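Local coordinates for conserved protein (Methanothermobacter thermautotrophicus, PDB 1I36) that is of unknown function but binds NADP and resembles 3-hydroxyacid dehydrogenases, so probably acts as an NADP-dependent oxidoreductase, at residues C57-S62 with I83-N88. The protein carries 1 engineered substitution. Residues are numbered along the deposited sequence; the frame is centred on the assembly and turned at random.
Sequences CPVVIS and IYVDIN. With NAP (NADP nicotinamide-adenine-dinucleotide phosphate), chain C.
Strands 59-62 and 83-86 are the two strands of a right-handed beta-alpha-beta crossover in the Rossmann-type NADP domain, and they pair in parallel, their short axes 21° apart in direction, with Val-60 beside Tyr-84 and Ile-61 beside Val-85. The ladder runs as follows: Ile-83 N donates to Pro-58 O and Val-60 N to Ile-83 O, then Val-85 N reaches Val-60 O (2.8 Å) and Ser-62 N reaches Val-85 O. Ile-87 N closes it on Ser-62 O at 3.2 Å, just past the strand end.

On one face Ile-61 and Val-85 lie side by side, CG1 of the former 3.9 Å from CB of the latter. On the other, the Tyr-84 ring, swung along the strand with CG anti to the backbone N (chi1 -174°), meets Val-60 CG1 through CD2 at 4.0 Å, while its OH comes within 3.3 Å of Ser-62 CB.

The polar end is built around Asn-88. Its ND2 donates to Ser-62 OG (3.1 Å), which lies 2° from the amide plane, and more weakly to the Asp-86 carboxylate; Asp-86 OD1 also accepts a hydrogen bond from Asn-88 N at 2.9 Å, closing an Asx turn. With ND2 committed to Ser-62 OG and Asp-86, the other amide atom, OD1, accepts from O3D of the nicotinamide ribose at 2.9 Å. A leucine in place of Asn-88 would probably leave that ribose hydroxyl and Ser-62 OG without these partners and weaken the cofactor's hold.

Backbone bonds from Val-59 and Ile-61 to strand 2-6, and from Tyr-84 to strand 106-112, place the pair mid-sheet. The connecting helix 69-77 packs on Tyr-84 through Ala-72, Ala-73 and Ala-76, whereas Val-85 rests on Ala-110 of strand 106-112.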
loop_
_atom_site.group_PDB
_atom_site.type_symbol
_atom_site.label_atom_id
_atom_site.label_comp_id
_atom_site.label_asym_id
_atom_site.label_seq_id
_atom_site.Cartn_x
_atom_site.Cartn_y
_atom_site.Cartn_z
ATOM N N CYS A 57 -43.844 -0.329 -4.243
ATOM C CA CYS A 57 -43.099 -0.944 -5.336
ATOM C C CYS A 57 -42.324 -2.168 -4.863
ATOM O O CYS A 57 -41.883 -2.217 -3.710
ATOM C CB CYS A 57 -42.136 0.056 -5.945
ATOM S SG CYS A 57 -42.926 1.457 -6.654
ATOM N N PRO A 58 -42.156 -3.185 -5.737
ATOM C CA PRO A 58 -41.416 -4.396 -5.347
ATOM C C PRO A 58 -39.937 -4.125 -5.009
ATOM O O PRO A 58 -39.303 -4.917 -4.308
ATOM C CB PRO A 58 -41.606 -5.322 -6.557
ATOM C CG PRO A 58 -41.790 -4.364 -7.692
ATOM C CD PRO A 58 -42.698 -3.322 -7.100
ATOM N N VAL A 59 -39.426 -2.982 -5.482
ATOM C CA VAL A 59 -38.055 -2.544 -5.206
ATOM C C VAL A 59 -38.118 -1.052 -4.870
ATOM O O VAL A 59 -38.585 -0.235 -5.664
ATOM C CB VAL A 59 -37.061 -2.765 -6.397
ATOM C CG1 VAL A 59 -35.634 -2.321 -5.975
ATOM C CG2 VAL A 59 -37.026 -4.280 -6.807
ATOM N N VAL A 60 -37.661 -0.726 -3.666
ATOM C CA VAL A 60 -37.641 0.639 -3.171
ATOM C C VAL A 60 -36.180 0.971 -2.856
ATOM O O VAL A 60 -35.553 0.273 -2.064
ATOM C CB VAL A 60 -38.433 0.741 -1.869
ATOM C CG1 VAL A 60 -38.359 2.189 -1.336
ATOM C CG2 VAL A 60 -39.930 0.339 -2.132
ATOM N N ILE A 61 -35.639 1.991 -3.508
ATOM C CA ILE A 61 -34.246 2.375 -3.287
ATOM C C ILE A 61 -34.189 3.706 -2.530
ATOM O O ILE A 61 -34.795 4.687 -2.949
ATOM C CB ILE A 61 -33.485 2.540 -4.649
ATOM C CG1 ILE A 61 -33.426 1.183 -5.402
ATOM C CG2 ILE A 61 -32.075 3.056 -4.403
ATOM C CD1 ILE A 61 -32.926 1.309 -6.842
ATOM N N SER A 62 -33.449 3.708 -1.425
ATOM C CA SER A 62 -33.262 4.882 -0.579
ATOM C C SER A 62 -31.907 5.497 -0.957
ATOM O O SER A 62 -30.866 4.903 -0.696
ATOM C CB SER A 62 -33.214 4.461 0.894
ATOM O OG SER A 62 -32.888 5.573 1.715
ATOM N N ILE A 83 -38.467 -5.334 -1.555
ATOM C CA ILE A 83 -37.071 -5.154 -1.152
ATOM C C ILE A 83 -36.741 -3.663 -1.005
ATOM O O ILE A 83 -37.128 -2.832 -1.820
ATOM C CB ILE A 83 -36.128 -5.796 -2.181
ATOM C CG1 ILE A 83 -36.244 -7.304 -2.060
ATOM C CG2 ILE A 83 -34.680 -5.428 -1.927
ATOM C CD1 ILE A 83 -35.749 -7.970 -3.265
ATOM N N TYR A 84 -36.073 -3.350 0.091
ATOM C CA TYR A 84 -35.646 -1.987 0.407
ATOM C C TYR A 84 -34.104 -1.984 0.257
ATOM O O TYR A 84 -33.395 -2.736 0.929
ATOM C CB TYR A 84 -36.035 -1.659 1.846
ATOM C CG TYR A 84 -35.750 -0.213 2.220
ATOM C CD1 TYR A 84 -34.523 0.143 2.807
ATOM C CD2 TYR A 84 -36.713 0.764 2.052
ATOM C CE1 TYR A 84 -34.279 1.443 3.237
ATOM C CE2 TYR A 84 -36.492 2.066 2.467
ATOM C CZ TYR A 84 -35.268 2.399 3.067
ATOM O OH TYR A 84 -35.062 3.672 3.494
ATOM N N VAL A 85 -33.634 -1.201 -0.700
ATOM C CA VAL A 85 -32.220 -1.091 -1.033
ATOM C C VAL A 85 -31.650 0.219 -0.521
ATOM O O VAL A 85 -32.016 1.288 -0.985
ATOM C CB VAL A 85 -32.045 -1.179 -2.554
ATOM C CG1 VAL A 85 -30.574 -1.259 -2.926
ATOM C CG2 VAL A 85 -32.785 -2.433 -3.075
ATOM N N ASP A 86 -30.799 0.129 0.486
ATOM C CA ASP A 86 -30.199 1.324 1.051
ATOM C C ASP A 86 -28.819 1.530 0.403
ATOM O O ASP A 86 -27.910 0.708 0.557
ATOM C CB ASP A 86 -30.104 1.222 2.574
ATOM C CG ASP A 86 -29.696 2.558 3.216
ATOM O OD1 ASP A 86 -28.618 3.091 2.885
ATOM O OD2 ASP A 86 -30.454 3.092 4.035
ATOM N N ILE A 87 -28.676 2.659 -0.282
ATOM C CA ILE A 87 -27.436 2.944 -0.978
ATOM C C ILE A 87 -26.736 4.172 -0.389
ATOM O O ILE A 87 -25.774 4.676 -0.944
ATOM C CB ILE A 87 -27.702 3.064 -2.508
ATOM C CG1 ILE A 87 -26.444 2.747 -3.307
ATOM C CG2 ILE A 87 -28.274 4.449 -2.860
ATOM C CD1 ILE A 87 -26.752 2.445 -4.802
ATOM N N ASN A 88 -27.139 4.553 0.816
ATOM C CA ASN A 88 -26.548 5.716 1.469
ATOM C C ASN A 88 -25.164 5.456 2.080
ATOM O O ASN A 88 -24.842 4.342 2.500
ATOM C CB ASN A 88 -27.486 6.271 2.532
ATOM C CG ASN A 88 -28.858 6.606 1.978
ATOM O OD1 ASN A 88 -29.009 7.538 1.202
ATOM N ND2 ASN A 88 -29.858 5.820 2.358
HETATM P PA NAP C . -28.053 14.512 -3.501
HETATM O O1A NAP C . -27.542 14.782 -2.170
HETATM O O2A NAP C . -27.476 14.353 -4.820
HETATM O O5B NAP C . -29.520 13.717 -3.420
HETATM C C5B NAP C . -30.293 13.239 -2.169
HETATM C C4B NAP C . -31.595 13.782 -2.532
HETATM O O4B NAP C . -32.378 13.173 -1.253
HETATM C C3B NAP C . -32.117 14.852 -2.189
HETATM O O3B NAP C . -32.404 14.901 -3.523
HETATM C C2B NAP C . -33.209 15.440 -1.385
HETATM O O2B NAP C . -34.255 16.094 -1.636
HETATM C C1B NAP C . -33.421 14.145 -0.875
HETATM N N9A NAP C . -33.679 14.159 0.579
HETATM C C8A NAP C . -33.128 14.746 1.723
HETATM N N7A NAP C . -33.828 14.464 2.799
HETATM C C5A NAP C . -34.872 13.665 2.372
HETATM C C6A NAP C . -35.969 13.039 3.050
HETATM N N6A NAP C . -36.153 13.169 4.366
HETATM N N1A NAP C . -36.857 12.284 2.297
HETATM C C2A NAP C . -36.690 12.147 0.951
HETATM N N3A NAP C . -35.687 12.711 0.247
HETATM C C4A NAP C . -34.799 13.459 1.028
HETATM O O3 NAP C . -27.254 13.110 -3.078
HETATM P PN NAP C . -26.580 11.813 -3.946
HETATM O O1N NAP C . -25.242 12.240 -4.476
HETATM O O2N NAP C . -27.644 11.468 -4.896
HETATM O O5D NAP C . -26.371 10.539 -3.030
HETATM C C5D NAP C . -27.489 9.865 -2.399
HETATM C C4D NAP C . -26.937 8.858 -1.407
HETATM O O4D NAP C . -25.988 7.883 -1.937
HETATM C C3D NAP C . -26.188 9.486 -0.204
HETATM O O3D NAP C . -26.433 8.848 1.090
HETATM C C2D NAP C . -24.740 9.417 -0.557
HETATM O O2D NAP C . -23.893 9.419 0.555
HETATM C C1D NAP C . -24.684 8.123 -1.399
HETATM N N1N NAP C . -23.584 8.083 -2.378
HETATM C C2N NAP C . -23.501 9.053 -3.386
HETATM C C3N NAP C . -22.398 8.914 -4.294
HETATM C C7N NAP C . -22.192 9.847 -5.391
HETATM O O7N NAP C . -21.235 9.708 -6.175
HETATM N N7N NAP C . -23.029 10.895 -5.605
HETATM C C4N NAP C . -21.492 7.844 -4.130
HETATM C C5N NAP C . -21.594 6.922 -3.145
HETATM C C6N NAP C . -22.642 7.039 -2.270
HETATM P P2B NAP C . -34.023 17.736 -1.504
HETATM O O1X NAP C . -33.186 18.226 -2.651
HETATM O O2X NAP C . -35.394 18.165 -1.562
HETATM O O3X NAP C . -33.306 17.941 -0.263
#